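Local atomic coordinates of putative aspartyl-tRNA synthetase (Leishmania major, PDB entry 6OD8), a protein that probably joins L-aspartate to tRNA(Asp) at the expense of ATP, supplying aspartyl-tRNA for protein synthesis in the cytoplasm. Residues 219-224 with 546-551; 295-300 with 308-313; 444-449 with 474-479; 480-485 with 526-531. One frame throughout, in Å; residues are numbered along the deposited sequence.

Contact 1 (219-224 with 546-551)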
# COMPACT_ATOMS: atom_id res chain seq x y z
N ALA A 219 4.64 -11.66 15.77
CA ALA A 219 4.48 -12.53 14.61
C ALA A 219 3.22 -12.20 13.83
O ALA A 219 3.22 -12.26 12.60
CB ALA A 219 4.46 -14.01 15.03
N ILE A 220 2.14 -11.89 14.54
CA ILE A 220 0.90 -11.52 13.84
C ILE A 220 1.14 -10.36 12.88
O ILE A 220 0.67 -10.37 11.74
CB ILE A 220 -0.20 -11.18 14.86
CG1 ILE A 220 -0.66 -12.45 15.58
CG2 ILE A 220 -1.36 -10.50 14.18
CD1 ILE A 220 -1.57 -12.16 16.79
N PHE A 221 1.89 -9.35 13.32
CA PHE A 221 2.01 -8.18 12.46
C PHE A 221 3.08 -8.35 11.39
O PHE A 221 2.97 -7.71 10.34
CB PHE A 221 2.22 -6.94 13.31
CG PHE A 221 0.98 -6.57 14.07
CD1 PHE A 221 0.87 -6.83 15.42
CD2 PHE A 221 -0.12 -6.05 13.39
CE1 PHE A 221 -0.30 -6.54 16.10
CE2 PHE A 221 -1.30 -5.77 14.05
CZ PHE A 221 -1.38 -6.01 15.42
N ARG A 222 4.07 -9.21 11.60
CA ARG A 222 4.92 -9.62 10.48
C ARG A 222 4.10 -10.34 9.41
O ARG A 222 4.29 -10.12 8.21
CB ARG A 222 6.06 -10.51 10.98
CG ARG A 222 7.08 -9.75 11.87
CD ARG A 222 8.11 -10.71 12.45
NE ARG A 222 8.86 -11.32 11.36
CZ ARG A 222 10.01 -10.84 10.88
NH1 ARG A 222 10.55 -9.75 11.42
NH2 ARG A 222 10.62 -11.46 9.88
N LEU A 223 3.19 -11.24 9.83
CA LEU A 223 2.34 -11.92 8.86
C LEU A 223 1.38 -10.95 8.18
O LEU A 223 1.14 -11.06 6.97
CB LEU A 223 1.57 -13.06 9.52
CG LEU A 223 2.47 -14.20 10.01
CD1 LEU A 223 1.68 -15.13 10.93
CD2 LEU A 223 3.05 -14.96 8.83
N GLN A 224 0.87 -9.96 8.91
CA GLN A 224 0.03 -8.95 8.26
C GLN A 224 0.79 -8.24 7.14
O GLN A 224 0.25 -8.02 6.05
CB GLN A 224 -0.46 -7.94 9.30
CG GLN A 224 -1.65 -7.07 8.79
CD GLN A 224 -1.65 -5.68 9.41
OE1 GLN A 224 -0.89 -4.81 8.99
NE2 GLN A 224 -2.48 -5.48 10.41
N ALA A 546 -5.18 -8.28 15.41
CA ALA A 546 -4.55 -8.15 14.09
C ALA A 546 -4.62 -6.73 13.55
O ALA A 546 -4.45 -6.51 12.34
CB ALA A 546 -5.19 -9.12 13.09
N SER A 547 -4.87 -5.76 14.42
CA SER A 547 -4.91 -4.35 14.04
C SER A 547 -3.97 -3.63 14.99
O SER A 547 -4.11 -3.76 16.20
CB SER A 547 -6.33 -3.78 14.11
OG SER A 547 -6.36 -2.40 13.74
N LEU A 548 -2.99 -2.91 14.43
CA LEU A 548 -1.88 -2.41 15.23
C LEU A 548 -2.35 -1.50 16.36
O LEU A 548 -1.98 -1.70 17.52
CB LEU A 548 -0.89 -1.69 14.31
CG LEU A 548 0.60 -1.60 14.53
CD1 LEU A 548 1.19 -2.94 14.95
CD2 LEU A 548 1.27 -1.06 13.23
N PHE A 549 -3.15 -0.49 16.05
CA PHE A 549 -3.70 0.43 17.05
C PHE A 549 -5.20 0.49 16.77
O PHE A 549 -5.65 1.35 15.99
CB PHE A 549 -3.06 1.81 16.96
CG PHE A 549 -1.57 1.79 17.20
CD1 PHE A 549 -1.08 1.74 18.51
CD2 PHE A 549 -0.68 1.79 16.13
CE1 PHE A 549 0.31 1.71 18.75
CE2 PHE A 549 0.71 1.76 16.35
CZ PHE A 549 1.20 1.72 17.65
N PRO A 550 -5.99 -0.41 17.35
CA PRO A 550 -7.36 -0.62 16.85
C PRO A 550 -8.26 0.59 17.09
O PRO A 550 -8.08 1.40 18.00
CB PRO A 550 -7.85 -1.84 17.64
CG PRO A 550 -6.60 -2.59 18.03
CD PRO A 550 -5.60 -1.46 18.32
N ARG A 551 -9.29 0.68 16.25
CA ARG A 551 -10.33 1.68 16.37
C ARG A 551 -11.67 0.96 16.48
O ARG A 551 -11.97 0.11 15.64
CB ARG A 551 -10.36 2.61 15.15
CG ARG A 551 -9.12 3.52 15.01
CD ARG A 551 -9.19 4.58 16.13
NE ARG A 551 -8.01 5.44 16.19
CZ ARG A 551 -6.95 5.21 16.97
NH1 ARG A 551 -6.91 4.14 17.77
NH2 ARG A 551 -5.94 6.06 16.95
O HOH W 1 -2.79 -2.63 11.44
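Phe221 and Gln224, from the long helix 215-237, reach the loop 546-551 that follows helix 530-538. In class II aminoacyl-tRNA synthetases these helices belong to motifs 1 and 3, so the contact ties the motif 1 helix to the chain leaving motif 3. Apolar packing centres on the Phe221 ring. Leu548 CD1 stands over the middle of one face, 3.6 Å from the ring centroid and 8° off the normal, which identifies a CH-pi contact. The ring reaches the loop with CG anti to its own carbonyl carbon (chi1 -70°), bringing CE2 to 3.3 Å from Leu548 N and placing the Ser547 backbone at the ring edge. Beside it, Ile220 CG2 lies 4.2 Å from Ala546 CB. Arg208 anchors the loop further by bonding the carbonyls of Ser547 and Leu548, while the second subunit packs Ile243 against Leu548. The polar part is carried by the buried Gln224 amide. Its NE2 donates to Ala546 O at 2.9 Å; the bond is bent (135° at hydrogen), with the acceptor in the amide plane but the donor above the carbonyl plane. A water accepts from both Gln224 NE2 and Leu548 N, each at 3.0 Å.

Contact 2 (295-300 with 308-313)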
# COMPACT_ATOMS: atom_id res chain seq x y z
N PRO A 295 -7.01 2.65 3.95
CA PRO A 295 -7.99 2.63 5.04
C PRO A 295 -9.42 2.64 4.52
O PRO A 295 -9.73 3.24 3.49
CB PRO A 295 -7.71 3.91 5.84
CG PRO A 295 -6.63 4.64 5.12
CD PRO A 295 -6.12 3.83 3.98
N VAL A 296 -10.28 1.99 5.28
CA VAL A 296 -11.72 1.97 5.05
C VAL A 296 -12.37 2.22 6.41
O VAL A 296 -11.76 2.00 7.46
CB VAL A 296 -12.19 0.66 4.42
CG1 VAL A 296 -11.62 0.53 3.01
CG2 VAL A 296 -11.76 -0.51 5.23
N PHE A 297 -13.59 2.73 6.39
CA PHE A 297 -14.24 3.21 7.60
C PHE A 297 -15.66 2.68 7.63
O PHE A 297 -16.36 2.74 6.62
CB PHE A 297 -14.20 4.75 7.66
CG PHE A 297 -12.79 5.33 7.59
CD1 PHE A 297 -12.02 5.47 8.74
CD2 PHE A 297 -12.23 5.73 6.37
CE1 PHE A 297 -10.72 6.01 8.69
CE2 PHE A 297 -10.93 6.25 6.30
CZ PHE A 297 -10.17 6.39 7.47
N ARG A 298 -16.06 2.09 8.76
CA ARG A 298 -17.42 1.61 8.99
C ARG A 298 -18.02 2.42 10.13
O ARG A 298 -17.45 2.45 11.22
CB ARG A 298 -17.45 0.12 9.31
CG ARG A 298 -17.03 -0.76 8.13
CD ARG A 298 -17.73 -0.34 6.83
NE ARG A 298 -16.83 -0.40 5.68
CZ ARG A 298 -16.57 -1.50 4.99
NH1 ARG A 298 -17.16 -2.65 5.32
NH2 ARG A 298 -15.73 -1.47 3.96
N SER A 299 -19.15 3.06 9.87
CA SER A 299 -19.73 3.96 10.86
C SER A 299 -20.78 3.29 11.73
O SER A 299 -21.49 3.99 12.44
CB SER A 299 -20.33 5.18 10.16
OG SER A 299 -21.28 4.80 9.18
N GLU A 300 -20.88 1.96 11.72
CA GLU A 300 -21.87 1.30 12.57
C GLU A 300 -21.35 1.19 14.00
O GLU A 300 -20.17 0.92 14.24
CB GLU A 300 -22.23 -0.07 12.01
CG GLU A 300 -21.06 -0.89 11.54
CD GLU A 300 -21.45 -1.92 10.49
OE1 GLU A 300 -22.65 -1.97 10.14
OE2 GLU A 300 -20.57 -2.66 10.01
N LEU A 308 -14.27 -3.55 13.44
CA LEU A 308 -13.46 -2.36 13.65
C LEU A 308 -14.13 -1.19 12.97
O LEU A 308 -14.82 -1.36 11.95
CB LEU A 308 -12.05 -2.54 13.07
CG LEU A 308 -11.17 -3.67 13.62
CD1 LEU A 308 -9.92 -3.83 12.76
CD2 LEU A 308 -10.80 -3.38 15.09
N THR A 309 -13.96 0.01 13.52
CA THR A 309 -14.53 1.18 12.86
C THR A 309 -13.60 1.73 11.79
O THR A 309 -14.06 2.42 10.87
CB THR A 309 -14.85 2.27 13.88
OG1 THR A 309 -13.68 2.55 14.65
CG2 THR A 309 -15.95 1.79 14.82
N GLU A 310 -12.31 1.46 11.91
CA GLU A 310 -11.36 1.78 10.87
C GLU A 310 -10.56 0.52 10.62
O GLU A 310 -10.08 -0.10 11.57
CB GLU A 310 -10.42 2.94 11.29
CG GLU A 310 -9.28 3.11 10.28
CD GLU A 310 -8.40 4.34 10.53
OE1 GLU A 310 -8.64 5.09 11.50
OE2 GLU A 310 -7.47 4.56 9.73
N PHE A 311 -10.41 0.15 9.35
CA PHE A 311 -9.49 -0.95 9.06
C PHE A 311 -8.87 -0.72 7.69
O PHE A 311 -8.82 0.42 7.20
CB PHE A 311 -10.19 -2.31 9.25
CG PHE A 311 -11.43 -2.50 8.42
CD1 PHE A 311 -11.41 -3.34 7.31
CD2 PHE A 311 -12.62 -1.88 8.78
CE1 PHE A 311 -12.57 -3.55 6.55
CE2 PHE A 311 -13.78 -2.08 8.03
CZ PHE A 311 -13.75 -2.92 6.92
N VAL A 312 -8.34 -1.77 7.10
CA VAL A 312 -7.57 -1.67 5.86
C VAL A 312 -8.22 -2.57 4.83
O VAL A 312 -8.43 -3.77 5.08
CB VAL A 312 -6.09 -2.06 6.05
CG1 VAL A 312 -5.39 -2.06 4.68
CG2 VAL A 312 -5.39 -1.14 7.07
N GLY A 313 -8.54 -1.99 3.67
CA GLY A 313 -9.13 -2.73 2.58
C GLY A 313 -8.12 -3.04 1.49
O GLY A 313 -7.31 -2.19 1.12
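Val296 and Phe311 form a hydrogen-bonded antiparallel pair: Val296 N donates to Phe311 O at 2.9 Å and Phe311 N to Val296 O at 3.0 Å, both with an N-H...O angle of 163°. The pair belongs to the two strands of class II motif 2, recognisable from the sequence Phe-Arg-Ser-Glu at 297-300. Beyond the last bridge, Arg298 N still donates to Thr309 O at 2.9 Å, carrying the pairing into the start of the motif 2 loop. Two side chains turn their polar ends to the dimer: the Glu310 carboxylate accepts from Lys247 N and Ile248 N of the second subunit, and Thr309 OG1 bonds Tyr264 OH of that subunit. Arg298 NH2 instead bonds Gln273 O of its own chain.

On the face bearing Phe297 and Glu310, the two side chains run side by side in the same direction, and Phe297 CE1 comes to 3.4 Å from Glu310 CD with the ring and carboxylate planes 49° apart. On the opposite face, Val296 and Arg298 both pack against the Phe311 ring. Val296 CG2 sits over its centre, 3.4 Å from the centroid, in a CH-pi contact made possible by a Phe311 chi1 of 57°, which sets CG between the backbone N and carbonyl carbon. Arg298 CG meets the ring edge at Phe311 CE2. Bent at chi2 and chi3, the arginine then folds back, so that Phe311 CZ lies over one face of the guanidinium, 3.7 Å from Arg298 CZ, with the ring turned steeply to it.

Contact 3 (444-449 with 474-479). With EDO (1,2-ethanediol), chain K; EDO (1,2-ethanediol), chain E.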
# COMPACT_ATOMS: atom_id res chain seq x y z
N ASP A 444 -11.50 -25.52 4.55
CA ASP A 444 -11.81 -24.33 5.34
C ASP A 444 -12.10 -23.11 4.48
O ASP A 444 -12.36 -22.03 5.03
CB ASP A 444 -10.65 -23.96 6.29
CG ASP A 444 -10.31 -25.07 7.27
OD1 ASP A 444 -11.22 -25.64 7.91
OD2 ASP A 444 -9.10 -25.35 7.42
N PHE A 445 -12.05 -23.24 3.14
CA PHE A 445 -12.18 -22.13 2.21
C PHE A 445 -13.12 -22.52 1.08
O PHE A 445 -12.94 -23.57 0.47
CB PHE A 445 -10.81 -21.77 1.61
CG PHE A 445 -10.84 -20.52 0.75
CD1 PHE A 445 -10.57 -19.28 1.30
CD2 PHE A 445 -11.16 -20.59 -0.59
CE1 PHE A 445 -10.59 -18.13 0.53
CE2 PHE A 445 -11.20 -19.44 -1.36
CZ PHE A 445 -10.92 -18.21 -0.81
N PHE A 446 -14.09 -21.66 0.76
CA PHE A 446 -14.98 -21.99 -0.35
C PHE A 446 -15.70 -20.72 -0.79
O PHE A 446 -15.75 -19.72 -0.07
CB PHE A 446 -15.97 -23.10 0.01
CG PHE A 446 -17.14 -22.65 0.87
CD1 PHE A 446 -18.34 -22.31 0.28
CD2 PHE A 446 -17.02 -22.57 2.25
CE1 PHE A 446 -19.43 -21.90 1.06
CE2 PHE A 446 -18.08 -22.13 3.03
CZ PHE A 446 -19.29 -21.81 2.43
N ILE A 447 -16.23 -20.76 -2.01
CA ILE A 447 -17.04 -19.64 -2.47
C ILE A 447 -18.46 -20.13 -2.69
O ILE A 447 -18.68 -21.27 -3.08
CB ILE A 447 -16.45 -18.97 -3.74
CG1 ILE A 447 -16.80 -19.75 -4.99
CG2 ILE A 447 -14.94 -18.86 -3.61
CD1 ILE A 447 -18.03 -19.23 -5.73
N SER A 448 -19.43 -19.25 -2.39
CA SER A 448 -20.84 -19.45 -2.66
C SER A 448 -21.21 -18.53 -3.81
O SER A 448 -21.03 -17.32 -3.71
CB SER A 448 -21.71 -19.14 -1.44
OG SER A 448 -23.11 -19.36 -1.73
N ASP A 449 -21.77 -19.12 -4.87
CA ASP A 449 -21.93 -18.48 -6.17
C ASP A 449 -23.40 -18.10 -6.42
O ASP A 449 -24.30 -18.91 -6.18
CB ASP A 449 -21.44 -19.44 -7.25
CG ASP A 449 -21.41 -18.82 -8.60
OD1 ASP A 449 -21.12 -17.61 -8.67
OD2 ASP A 449 -21.68 -19.53 -9.60
N ASP A 474 -19.67 -14.82 -2.69
CA ASP A 474 -18.96 -14.58 -1.44
C ASP A 474 -17.92 -15.66 -1.26
O ASP A 474 -18.14 -16.82 -1.63
CB ASP A 474 -19.90 -14.61 -0.22
CG ASP A 474 -20.55 -13.27 0.10
OD1 ASP A 474 -20.46 -12.33 -0.72
OD2 ASP A 474 -21.16 -13.18 1.19
N MET A 475 -16.79 -15.29 -0.65
CA MET A 475 -15.79 -16.24 -0.17
C MET A 475 -15.80 -16.32 1.34
O MET A 475 -15.97 -15.32 2.04
CB MET A 475 -14.37 -15.85 -0.60
CG MET A 475 -14.18 -15.75 -2.07
SD MET A 475 -12.48 -15.25 -2.46
CE MET A 475 -12.25 -16.10 -4.02
N PHE A 476 -15.54 -17.53 1.84
CA PHE A 476 -15.58 -17.81 3.27
C PHE A 476 -14.27 -18.46 3.70
O PHE A 476 -13.73 -19.34 3.01
CB PHE A 476 -16.76 -18.74 3.61
CG PHE A 476 -18.12 -18.15 3.28
CD1 PHE A 476 -18.84 -17.46 4.24
CD2 PHE A 476 -18.66 -18.29 2.01
CE1 PHE A 476 -20.07 -16.89 3.94
CE2 PHE A 476 -19.90 -17.73 1.69
CZ PHE A 476 -20.62 -17.05 2.66
N ILE A 477 -13.77 -18.03 4.85
CA ILE A 477 -12.63 -18.65 5.52
C ILE A 477 -13.10 -19.06 6.91
O ILE A 477 -13.60 -18.23 7.66
CB ILE A 477 -11.42 -17.70 5.63
CG1 ILE A 477 -10.95 -17.24 4.25
CG2 ILE A 477 -10.28 -18.40 6.36
CD1 ILE A 477 -9.73 -16.28 4.31
N ARG A 478 -12.91 -20.34 7.24
CA ARG A 478 -13.37 -20.90 8.51
C ARG A 478 -14.81 -20.48 8.83
O ARG A 478 -15.14 -20.10 9.95
CB ARG A 478 -12.43 -20.50 9.66
CG ARG A 478 -10.96 -20.86 9.45
CD ARG A 478 -10.21 -20.75 10.77
NE ARG A 478 -8.77 -20.77 10.58
CZ ARG A 478 -8.01 -21.86 10.62
NH1 ARG A 478 -8.57 -23.04 10.83
NH2 ARG A 478 -6.69 -21.77 10.46
N GLY A 479 -15.69 -20.55 7.82
CA GLY A 479 -17.11 -20.32 8.05
C GLY A 479 -17.52 -18.87 8.17
O GLY A 479 -18.65 -18.59 8.61
C1 EDO K . -15.52 -24.12 9.18
O1 EDO K . -15.75 -24.81 10.41
C2 EDO K . -14.28 -24.65 8.50
O2 EDO K . -13.10 -24.14 9.14
C1 EDO E . -21.04 -22.88 -8.81
O1 EDO E . -19.89 -22.20 -9.33
C2 EDO E . -20.64 -24.27 -8.32
O2 EDO E . -20.73 -25.22 -9.39
O HOH W 2 -15.22 -21.69 5.14
O HOH W 3 -7.92 -25.92 9.51
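Phe446 and Phe476 face each other across a hydrogen-bonded antiparallel pair, yet their rings barely overlap: the planes are 15° apart, but the centroids are 5.0 Å from each other. Phe476 CD2 lies above the rim of the Phe446 ring, 3.6 Å from Phe446 CZ. The two side chains leave the backbone differently, with chi1 78° for Phe446 and -61° for Phe476. Leu433 and Val437 of helix 427-441 pack on Phe446, and Ser448 CB touches the Phe476 edge.

The other face carries Phe445, Ile447, Met475 and Ile477. Met475 SD approaches Phe445 CZ to 3.7 Å, an oblique Met-aromatic contact, while Met475 CG rests against Ile447 CG2. Ile477 CG1 comes to the edge of the Phe445 ring. Helix 325-342 covers this side through Leu328 and Phe335.

Five backbone bonds join the strands. Phe476 N points almost along the C=O axis of Phe446 (2.9 Å), and the run ends with Arg478 N donating to Asp444 O at 2.8 Å. There a water bridges Asp444 O and Gly479 N. Asp444 OD2 and Arg478 NH1 are 4.2 Å apart, too far for a salt bridge, with OD2 well out of the guanidinium plane, so any attraction is probably only electrostatic; the arginine is held by Leu536 O and Tyr537 O, and Asp444 by Lys438. This is an antiparallel pair of the mainly antiparallel sheet, hallmark of the class II catalytic domain.

Contact 4 (480-485 with 526-531)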
# COMPACT_ATOMS: atom_id res chain seq x y z
N GLU A 480 -16.64 -17.92 7.81
CA GLU A 480 -16.95 -16.51 7.93
C GLU A 480 -16.58 -15.79 6.64
O GLU A 480 -15.53 -16.06 6.05
CB GLU A 480 -16.20 -15.89 9.13
CG GLU A 480 -16.56 -16.61 10.42
CD GLU A 480 -16.08 -15.86 11.66
OE1 GLU A 480 -16.18 -14.61 11.69
OE2 GLU A 480 -15.60 -16.53 12.59
N GLU A 481 -17.47 -14.88 6.23
CA GLU A 481 -17.31 -14.16 4.98
C GLU A 481 -16.05 -13.31 5.01
O GLU A 481 -15.82 -12.56 5.96
CB GLU A 481 -18.55 -13.28 4.73
CG GLU A 481 -18.62 -12.62 3.36
CD GLU A 481 -18.05 -11.20 3.34
OE1 GLU A 481 -17.81 -10.62 4.43
OE2 GLU A 481 -17.83 -10.66 2.23
N ILE A 482 -15.23 -13.41 3.97
CA ILE A 482 -14.02 -12.61 3.88
C ILE A 482 -14.00 -11.68 2.66
O ILE A 482 -13.31 -10.65 2.69
CB ILE A 482 -12.76 -13.50 3.90
CG1 ILE A 482 -11.47 -12.67 4.03
CG2 ILE A 482 -12.67 -14.36 2.64
CD1 ILE A 482 -11.38 -11.83 5.33
N SER A 483 -14.78 -11.96 1.62
CA SER A 483 -14.74 -11.14 0.42
C SER A 483 -16.01 -11.39 -0.39
O SER A 483 -16.48 -12.52 -0.48
CB SER A 483 -13.49 -11.46 -0.43
OG SER A 483 -13.41 -10.60 -1.59
N SER A 484 -16.55 -10.31 -0.97
CA SER A 484 -17.65 -10.38 -1.93
C SER A 484 -17.14 -9.85 -3.26
O SER A 484 -16.50 -8.80 -3.30
CB SER A 484 -18.84 -9.53 -1.45
OG SER A 484 -19.36 -10.04 -0.24
N GLY A 485 -17.41 -10.59 -4.34
CA GLY A 485 -17.07 -10.13 -5.68
C GLY A 485 -18.28 -10.16 -6.59
O GLY A 485 -19.22 -10.93 -6.38
N PHE A 526 -13.68 -7.00 -6.30
CA PHE A 526 -13.90 -7.56 -4.96
C PHE A 526 -13.06 -6.78 -3.96
O PHE A 526 -12.12 -6.07 -4.34
CB PHE A 526 -13.56 -9.05 -4.92
CG PHE A 526 -12.16 -9.37 -5.40
CD1 PHE A 526 -11.10 -9.42 -4.50
CD2 PHE A 526 -11.92 -9.69 -6.74
CE1 PHE A 526 -9.81 -9.74 -4.93
CE2 PHE A 526 -10.65 -10.03 -7.19
CZ PHE A 526 -9.59 -10.03 -6.29
N GLY A 527 -13.41 -6.91 -2.68
CA GLY A 527 -12.62 -6.30 -1.62
C GLY A 527 -12.37 -7.31 -0.51
O GLY A 527 -13.14 -8.26 -0.34
N ILE A 528 -11.28 -7.10 0.24
CA ILE A 528 -10.88 -8.00 1.32
C ILE A 528 -10.45 -7.16 2.51
O ILE A 528 -9.61 -6.26 2.35
CB ILE A 528 -9.70 -8.92 0.92
CG1 ILE A 528 -9.92 -9.61 -0.41
CG2 ILE A 528 -9.37 -9.91 2.05
CD1 ILE A 528 -8.58 -10.08 -1.04
N GLY A 529 -10.97 -7.46 3.71
CA GLY A 529 -10.45 -6.83 4.92
C GLY A 529 -9.12 -7.42 5.38
O GLY A 529 -9.01 -8.63 5.59
N LEU A 530 -8.09 -6.58 5.53
CA LEU A 530 -6.76 -7.10 5.82
C LEU A 530 -6.69 -7.73 7.21
O LEU A 530 -6.23 -8.87 7.37
CB LEU A 530 -5.72 -5.98 5.69
CG LEU A 530 -4.33 -6.31 6.27
CD1 LEU A 530 -3.69 -7.38 5.45
CD2 LEU A 530 -3.46 -5.03 6.31
N GLU A 531 -7.11 -6.98 8.24
CA GLU A 531 -7.12 -7.51 9.60
C GLU A 531 -7.99 -8.76 9.70
O GLU A 531 -7.62 -9.72 10.38
CB GLU A 531 -7.61 -6.43 10.56
CG GLU A 531 -6.77 -5.15 10.52
CD GLU A 531 -7.26 -4.13 9.48
OE1 GLU A 531 -8.00 -4.49 8.54
OE2 GLU A 531 -6.92 -2.95 9.66
O HOH W 4 -13.20 -8.96 4.57
O HOH W 5 -15.91 -7.44 0.25
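Ser483 bonds Gly527 across two antiparallel strands of the class II catalytic sheet, at the point where strand 523-529 runs into helix 530-538. Strand and helix together are motif 3, marked by the sequence Gly-Phe-Gly-Ile-Gly-Leu-Glu-Arg. The tight side is the face of Ser483, Phe526 and Ile528. A chi1 of -177° places Ser483 OG opposite its backbone N, and from there it donates to Gly527 O at 2.7 Å, coming from above the carbonyl plane rather than in it. Ile528 CG1 lies 3.8 Å from Ser483 OG, and Phe526 CB touches Gly485 CA at 3.8 Å. Next to them Ile482 CG1 meets Ile528 CG2 more loosely, at 4.0 Å. Val327, Ala331 and Leu334 of helix 325-342 cover Phe526.

Direct backbone hydrogen bonding, by contrast, is lacking here. Ser484 O and Gly527 N stand 3.7 Å from each other with no hydrogen bond. Ile482 and Ser483 both face Met475 of the neighbouring strand, a classic beta bulge that accompanies this loosened pairing. Water bridges the strands near the partly exposed Ser484 and Gly527, where one molecule donates to Gly527 O and accepts from Ser484 N. The Ser484 hydroxyl bonds Asp474. Separately, a second water donates to Ile482 O and accepts from Gly529 N, the N-cap residue of helix 530-538, at 2.8 Å.

Every touching residue of contact 1 is buried; contact 2 has an exposed rim at Glu300, and contacts 3 and 4 include partly exposed residues. Contacts 2, 3 and 4 are strand pairings in one sheet: contact 3 is regularly bonded, contact 2 likewise up to the motif 2 loop, and contact 4 relies on a serine hydroxyl and waters. Contact 1 joins helix to loop. Contacts 1 and 2 touch through Arg551 O and Thr309 N, 2.9 Å apart, and both meet the second subunit; contact 4 only through Leu530, contact 3 not at all. Contact 4 is the hub: Leu530 N lies 2.9 Å from Val312 O, Met475 N 2.8 Å from Ser483 O, and Glu531 packs on Ala546.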